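Haloacid dehalogenase-like hydrolase (Salmonella enterica subsp. enterica serovar Typhi, PDB 4EZE) probably hydrolyses O-phosphoserine to serine and phosphate with the help of magnesium, the last step of serine biosynthesis, as a member of the haloacid dehalogenase-like hydrolases. Local coordinates at residues Y27-Q32 with D97-P102; F196-I201 with Y216-A221. One frame throughout, in Å; residues are numbered along the deposited sequence.

Interaction 1: Y27-Q32 with D97-P102; sequences YFITTQ and DFFIKP
An antiparallel ladder in the four-stranded N-terminal sheet joins Y27, F28 and I29, on an inner strand, to F99, F98 and D97, on an outermost one. Y27 faces F99 and I29 faces D97 in hydrogen-bonded pairs. Y27 N donates its N-H to F99 O at 2.8 Å, and F99 N donates back to Y27 O, both within the plane of the accepting carbonyl. In the second pair I29 N reaches D97 O at 2.9 Å in an almost straight bond (176°), although the donor is tilted from the carbonyl plane, and D97 N completes it by donating to I29 O. Between them lies the non-hydrogen-bonded pair F28 and F98. F98 CG sits between its own backbone N and carbonyl carbon (chi1 65°), which carries the ring away from the partner strand; CB is left to meet F28 CD1 at 3.9 Å. Both phenylalanines then rest on L87 of helix 81-93, where bulky apolar residues suit a buried sheet face. On the other face Y27, I29 and F99 gather, with I29 CD1 4.5 Å from F99 CD2 and Y27 CD2 against F99 CB, while the Y27 ring also meets that of F311 from the C-terminal region. D97, buried there too, has its carboxylate held by the backbone N of N302 and Y303 and by H304 ND1, which probably compensates for burying a charge. K101, its chain fully extended, runs obliquely past the tyrosine, and its ammonium forms a salt bridge with D315. The aliphatic part of this lysine touches the phenol, K101 CD lying 3.5 Å from Y27 OH, and a water accepts from Y27 OH at 2.8 Å.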
loop_
_atom_site.group_PDB
_atom_site.type_symbol
_atom_site.label_atom_id
_atom_site.label_comp_id
_atom_site.label_asym_id
_atom_site.label_seq_id
_atom_site.Cartn_x
_atom_site.Cartn_y
_atom_site.Cartn_z
ATOM N N TYR A 27 -5.838 16.238 -7.743
ATOM C CA TYR A 27 -6.686 16.455 -6.564
ATOM C C TYR A 27 -5.810 16.766 -5.369
ATOM O O TYR A 27 -4.775 16.131 -5.179
ATOM C CB TYR A 27 -7.476 15.190 -6.220
ATOM C CG TYR A 27 -8.304 14.604 -7.342
ATOM C CD1 TYR A 27 -9.568 15.107 -7.631
ATOM C CD2 TYR A 27 -7.837 13.519 -8.087
ATOM C CE1 TYR A 27 -10.347 14.559 -8.643
ATOM C CE2 TYR A 27 -8.607 12.965 -9.096
ATOM C CZ TYR A 27 -9.862 13.496 -9.374
ATOM O OH TYR A 27 -10.644 12.947 -10.363
ATOM N N PHE A 28 -6.236 17.704 -4.540
ATOM C CA PHE A 28 -5.488 18.052 -3.359
ATOM C C PHE A 28 -6.345 17.807 -2.147
ATOM O O PHE A 28 -7.475 18.259 -2.103
ATOM C CB PHE A 28 -5.153 19.534 -3.363
ATOM C CG PHE A 28 -4.207 19.924 -4.438
ATOM C CD1 PHE A 28 -2.849 19.851 -4.229
ATOM C CD2 PHE A 28 -4.680 20.374 -5.656
ATOM C CE1 PHE A 28 -1.972 20.211 -5.231
ATOM C CE2 PHE A 28 -3.812 20.734 -6.656
ATOM C CZ PHE A 28 -2.459 20.637 -6.451
ATOM N N ILE A 29 -5.798 17.130 -1.145
ATOM C CA ILE A 29 -6.539 16.904 0.087
ATOM C C ILE A 29 -5.754 17.419 1.270
ATOM O O ILE A 29 -4.620 16.991 1.519
ATOM C CB ILE A 29 -6.788 15.405 0.340
ATOM C CG1 ILE A 29 -7.451 14.748 -0.878
ATOM C CG2 ILE A 29 -7.615 15.228 1.598
ATOM C CD1 ILE A 29 -6.464 14.249 -1.920
ATOM N N THR A 30 -6.386 18.283 2.046
ATOM C CA THR A 30 -5.707 18.925 3.121
ATOM C C THR A 30 -6.654 19.233 4.272
ATOM O O THR A 30 -7.844 19.355 4.053
ATOM C CB THR A 30 -5.147 20.247 2.609
ATOM O OG1 THR A 30 -4.367 20.835 3.639
ATOM C CG2 THR A 30 -6.291 21.197 2.230
ATOM N N THR A 31 -6.131 19.382 5.497
ATOM C CA THR A 31 -6.964 19.870 6.621
ATOM C C THR A 31 -7.076 21.397 6.678
ATOM O O THR A 31 -7.886 21.934 7.445
ATOM C CB THR A 31 -6.443 19.387 7.977
ATOM O OG1 THR A 31 -5.059 19.763 8.098
ATOM C CG2 THR A 31 -6.595 17.841 8.083
ATOM N N GLN A 32 -6.264 22.083 5.870
ATOM C CA GLN A 32 -6.262 23.541 5.816
ATOM C C GLN A 32 -7.546 24.036 5.153
ATOM O O GLN A 32 -8.062 23.389 4.240
ATOM C CB GLN A 32 -5.010 24.050 5.068
ATOM C CG GLN A 32 -5.086 25.521 4.681
ATOM C CD GLN A 32 -3.734 26.217 4.448
ATOM O OE1 GLN A 32 -3.579 27.378 4.825
ATOM N NE2 GLN A 32 -2.767 25.527 3.811
ATOM N N ASP A 97 -1.871 15.872 0.933
ATOM C CA ASP A 97 -1.722 14.798 -0.022
ATOM C C ASP A 97 -2.270 15.283 -1.339
ATOM O O ASP A 97 -3.094 16.211 -1.387
ATOM C CB ASP A 97 -2.502 13.560 0.440
ATOM C CG ASP A 97 -1.734 12.744 1.458
ATOM O OD1 ASP A 97 -0.572 12.401 1.141
ATOM O OD2 ASP A 97 -2.286 12.457 2.558
ATOM N N PHE A 98 -1.852 14.646 -2.420
ATOM C CA PHE A 98 -2.493 14.962 -3.682
ATOM C C PHE A 98 -2.419 13.746 -4.567
ATOM O O PHE A 98 -1.679 12.796 -4.270
ATOM C CB PHE A 98 -1.786 16.140 -4.359
ATOM C CG PHE A 98 -0.354 15.839 -4.769
ATOM C CD1 PHE A 98 -0.076 15.268 -5.990
ATOM C CD2 PHE A 98 0.705 16.134 -3.925
ATOM C CE1 PHE A 98 1.225 15.016 -6.376
ATOM C CE2 PHE A 98 2.006 15.873 -4.300
ATOM C CZ PHE A 98 2.270 15.321 -5.520
ATOM N N PHE A 99 -3.181 13.783 -5.654
ATOM C CA PHE A 99 -3.072 12.775 -6.689
ATOM C C PHE A 99 -3.137 13.412 -8.052
ATOM O O PHE A 99 -3.980 14.281 -8.312
ATOM C CB PHE A 99 -4.188 11.758 -6.563
ATOM C CG PHE A 99 -3.969 10.786 -5.466
ATOM C CD1 PHE A 99 -3.003 9.802 -5.592
ATOM C CD2 PHE A 99 -4.695 10.873 -4.290
ATOM C CE1 PHE A 99 -2.781 8.897 -4.572
ATOM C CE2 PHE A 99 -4.475 9.970 -3.266
ATOM C CZ PHE A 99 -3.520 8.981 -3.411
ATOM N N ILE A 100 -2.225 12.994 -8.913
ATOM C CA ILE A 100 -2.324 13.326 -10.313
ATOM C C ILE A 100 -3.150 12.229 -10.945
ATOM O O ILE A 100 -2.736 11.081 -10.999
ATOM C CB ILE A 100 -0.953 13.408 -10.974
ATOM C CG1 ILE A 100 -0.218 14.659 -10.483
ATOM C CG2 ILE A 100 -1.102 13.461 -12.487
ATOM C CD1 ILE A 100 1.269 14.587 -10.761
ATOM N N LYS A 101 -4.346 12.583 -11.391
ATOM C CA LYS A 101 -5.251 11.593 -11.952
ATOM C C LYS A 101 -4.599 10.811 -13.091
ATOM O O LYS A 101 -4.126 11.377 -14.065
ATOM C CB LYS A 101 -6.532 12.259 -12.415
ATOM C CG LYS A 101 -7.555 11.306 -13.003
ATOM C CD LYS A 101 -8.851 12.054 -13.291
ATOM C CE LYS A 101 -9.873 11.195 -14.013
ATOM N NZ LYS A 101 -11.209 11.855 -13.990
ATOM N N PRO A 102 -4.550 9.486 -12.952
ATOM C CA PRO A 102 -3.990 8.696 -14.021
ATOM C C PRO A 102 -4.872 8.751 -15.283
ATOM O O PRO A 102 -6.077 8.927 -15.183
ATOM C CB PRO A 102 -3.974 7.279 -13.432
ATOM C CG PRO A 102 -4.149 7.444 -11.959
ATOM C CD PRO A 102 -4.986 8.668 -11.810
HETATM O O HOH W 1 -12.062 13.737 -12.677
#

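Interaction 2: F196-I201 with Y216-A221; sequences FKTAII and YQLDYA
With OG1 of T198 set between its backbone N and carbonyl carbon (chi1 60°), and CG of D219 turned beside its own N (chi1 -54°), two short side chains lock the start of a parallel strand pair in a beta-alpha-beta unit of the Rossmann-like HAD core. D219 N donates to T198 OG1 at 3.0 Å, and in return T198 N donates at 2.6 Å to D219 OD2, which receives it on its anti lone pair. Threonine and aspartate suit these places because each offers an acceptor close to the main chain, just before the regular pairing begins at Y220. There Y220 N binds T198 O in the carbonyl plane, whereas I200 N approaches Y220 O from above its plane. A199 CA adds a CA-H...O contact to that same Y220 O, and the small A199 CB lets Y220 CB come to 4.0 Å. The Y220 ring presents its edge to T198 O and K197 CB, and both K197 and Y220 pack on L258 of helix 244-258. On the face opposite A199 and Y220, I200 meets L218 of the preceding loop, and both touch F119 of helix 115-119, I200 lying about 6 Å, side chain to side chain, from D114, the predicted nucleophile. Branched apolar side chains suit this buried spot, I200 CG1 reaching L218 CD1 at 3.5 Å.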
loop_
_atom_site.group_PDB
_atom_site.type_symbol
_atom_site.label_atom_id
_atom_site.label_comp_id
_atom_site.label_asym_id
_atom_site.label_seq_id
_atom_site.Cartn_x
_atom_site.Cartn_y
_atom_site.Cartn_z
ATOM N N PHE A 196 -13.475 -3.904 -8.970
ATOM C CA PHE A 196 -12.087 -4.319 -8.802
ATOM C C PHE A 196 -12.039 -5.578 -7.973
ATOM O O PHE A 196 -12.860 -5.770 -7.089
ATOM C CB PHE A 196 -11.269 -3.254 -8.067
ATOM C CG PHE A 196 -10.797 -2.140 -8.948
ATOM C CD1 PHE A 196 -11.612 -1.040 -9.195
ATOM C CD2 PHE A 196 -9.528 -2.164 -9.490
ATOM C CE1 PHE A 196 -11.178 0.016 -9.987
ATOM C CE2 PHE A 196 -9.090 -1.121 -10.298
ATOM C CZ PHE A 196 -9.908 -0.032 -10.544
ATOM N N LYS A 197 -11.044 -6.417 -8.237
ATOM C CA LYS A 197 -10.693 -7.480 -7.307
ATOM C C LYS A 197 -9.642 -6.995 -6.299
ATOM O O LYS A 197 -8.726 -6.245 -6.663
ATOM C CB LYS A 197 -10.154 -8.679 -8.083
ATOM C CG LYS A 197 -11.132 -9.246 -9.113
ATOM C CD LYS A 197 -12.467 -9.618 -8.478
ATOM C CE LYS A 197 -13.286 -10.509 -9.398
ATOM N NZ LYS A 197 -12.487 -11.720 -9.755
ATOM N N THR A 198 -9.768 -7.432 -5.045
ATOM C CA THR A 198 -8.783 -7.132 -4.002
ATOM C C THR A 198 -7.855 -8.315 -3.739
ATOM O O THR A 198 -8.278 -9.466 -3.759
ATOM C CB THR A 198 -9.460 -6.801 -2.667
ATOM O OG1 THR A 198 -10.238 -7.925 -2.244
ATOM C CG2 THR A 198 -10.363 -5.592 -2.795
ATOM N N ALA A 199 -6.591 -8.020 -3.466
ATOM C CA ALA A 199 -5.604 -9.033 -3.138
ATOM C C ALA A 199 -4.689 -8.546 -2.011
ATOM O O ALA A 199 -4.377 -7.358 -1.925
ATOM C CB ALA A 199 -4.766 -9.359 -4.364
ATOM N N ILE A 200 -4.281 -9.467 -1.145
ATOM C CA ILE A 200 -3.100 -9.252 -0.335
ATOM C C ILE A 200 -1.956 -10.029 -0.941
ATOM O O ILE A 200 -2.108 -11.208 -1.250
ATOM C CB ILE A 200 -3.297 -9.688 1.123
ATOM C CG1 ILE A 200 -4.111 -8.623 1.845
ATOM C CG2 ILE A 200 -1.953 -9.863 1.824
ATOM C CD1 ILE A 200 -4.157 -8.849 3.326
ATOM N N ILE A 201 -0.816 -9.362 -1.122
ATOM C CA ILE A 201 0.399 -10.033 -1.577
ATOM C C ILE A 201 1.536 -9.605 -0.668
ATOM O O ILE A 201 1.839 -8.414 -0.585
ATOM C CB ILE A 201 0.736 -9.686 -3.035
ATOM C CG1 ILE A 201 -0.437 -10.049 -3.955
ATOM C CG2 ILE A 201 1.972 -10.453 -3.470
ATOM C CD1 ILE A 201 -0.180 -9.760 -5.436
ATOM N N TYR A 216 -12.069 -10.179 5.940
ATOM C CA TYR A 216 -12.503 -8.960 5.261
ATOM C C TYR A 216 -12.946 -9.222 3.853
ATOM O O TYR A 216 -13.061 -8.292 3.068
ATOM C CB TYR A 216 -11.393 -7.913 5.225
ATOM C CG TYR A 216 -10.978 -7.458 6.584
ATOM C CD1 TYR A 216 -11.766 -6.590 7.307
ATOM C CD2 TYR A 216 -9.812 -7.907 7.162
ATOM C CE1 TYR A 216 -11.407 -6.186 8.575
ATOM C CE2 TYR A 216 -9.444 -7.497 8.431
ATOM C CZ TYR A 216 -10.250 -6.624 9.130
ATOM O OH TYR A 216 -9.901 -6.184 10.399
ATOM N N GLN A 217 -13.170 -10.487 3.520
ATOM C CA GLN A 217 -13.804 -10.806 2.247
ATOM C C GLN A 217 -12.926 -10.482 1.050
ATOM O O GLN A 217 -13.449 -10.289 -0.032
ATOM C CB GLN A 217 -15.112 -10.013 2.093
ATOM C CG GLN A 217 -16.178 -10.302 3.139
ATOM C CD GLN A 217 -16.581 -11.760 3.147
ATOM O OE1 GLN A 217 -17.705 -12.106 2.787
ATOM N NE2 GLN A 217 -15.654 -12.627 3.539
ATOM N N LEU A 218 -11.609 -10.408 1.230
ATOM C CA LEU A 218 -10.723 -10.106 0.107
ATOM C C LEU A 218 -10.838 -11.230 -0.909
ATOM O O LEU A 218 -11.123 -12.364 -0.543
ATOM C CB LEU A 218 -9.270 -9.924 0.570
ATOM C CG LEU A 218 -9.113 -8.910 1.700
ATOM C CD1 LEU A 218 -7.652 -8.663 2.041
ATOM C CD2 LEU A 218 -9.802 -7.619 1.284
ATOM N N ASP A 219 -10.631 -10.921 -2.185
ATOM C CA ASP A 219 -10.798 -11.932 -3.229
ATOM C C ASP A 219 -9.625 -12.891 -3.227
ATOM O O ASP A 219 -9.814 -14.101 -3.336
ATOM C CB ASP A 219 -10.946 -11.288 -4.606
ATOM C CG ASP A 219 -12.046 -10.252 -4.644
ATOM O OD1 ASP A 219 -13.218 -10.586 -4.367
ATOM O OD2 ASP A 219 -11.737 -9.094 -4.944
ATOM N N TYR A 220 -8.418 -12.347 -3.084
ATOM C CA TYR A 220 -7.196 -13.163 -3.096
ATOM C C TYR A 220 -6.251 -12.814 -1.963
ATOM O O TYR A 220 -6.350 -11.748 -1.345
ATOM C CB TYR A 220 -6.465 -13.011 -4.437
ATOM C CG TYR A 220 -7.348 -13.364 -5.606
ATOM C CD1 TYR A 220 -7.433 -14.671 -6.054
ATOM C CD2 TYR A 220 -8.133 -12.396 -6.232
ATOM C CE1 TYR A 220 -8.260 -15.011 -7.105
ATOM C CE2 TYR A 220 -8.961 -12.725 -7.289
ATOM C CZ TYR A 220 -9.020 -14.039 -7.717
ATOM O OH TYR A 220 -9.832 -14.398 -8.758
ATOM N N ALA A 221 -5.307 -13.712 -1.724
ATOM C CA ALA A 221 -4.377 -13.573 -0.627
ATOM C C ALA A 221 -3.244 -14.566 -0.874
ATOM O O ALA A 221 -3.489 -15.725 -1.135
ATOM C CB ALA A 221 -5.079 -13.849 0.697
#

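In the fold
From the N terminus, strand 23-29 enters first, and interaction 1 closes when strand 97-100 returns beside it after two helices and the two other strands of the antiparallel sheet. The chain then passes into the parallel sheet through strand 110-113. Much later, interaction 2 closes a far shorter loop, in which helix 206-216 carries the chain from strand 197-202 to the outermost strand 220-224. The two contacts follow in series, neither nesting nor crossing, with centres about 26 Å apart. Interaction 1 thus ties together the N-terminal sheet, backed by C-terminal residues, while interaction 2 builds one border of the catalytic core.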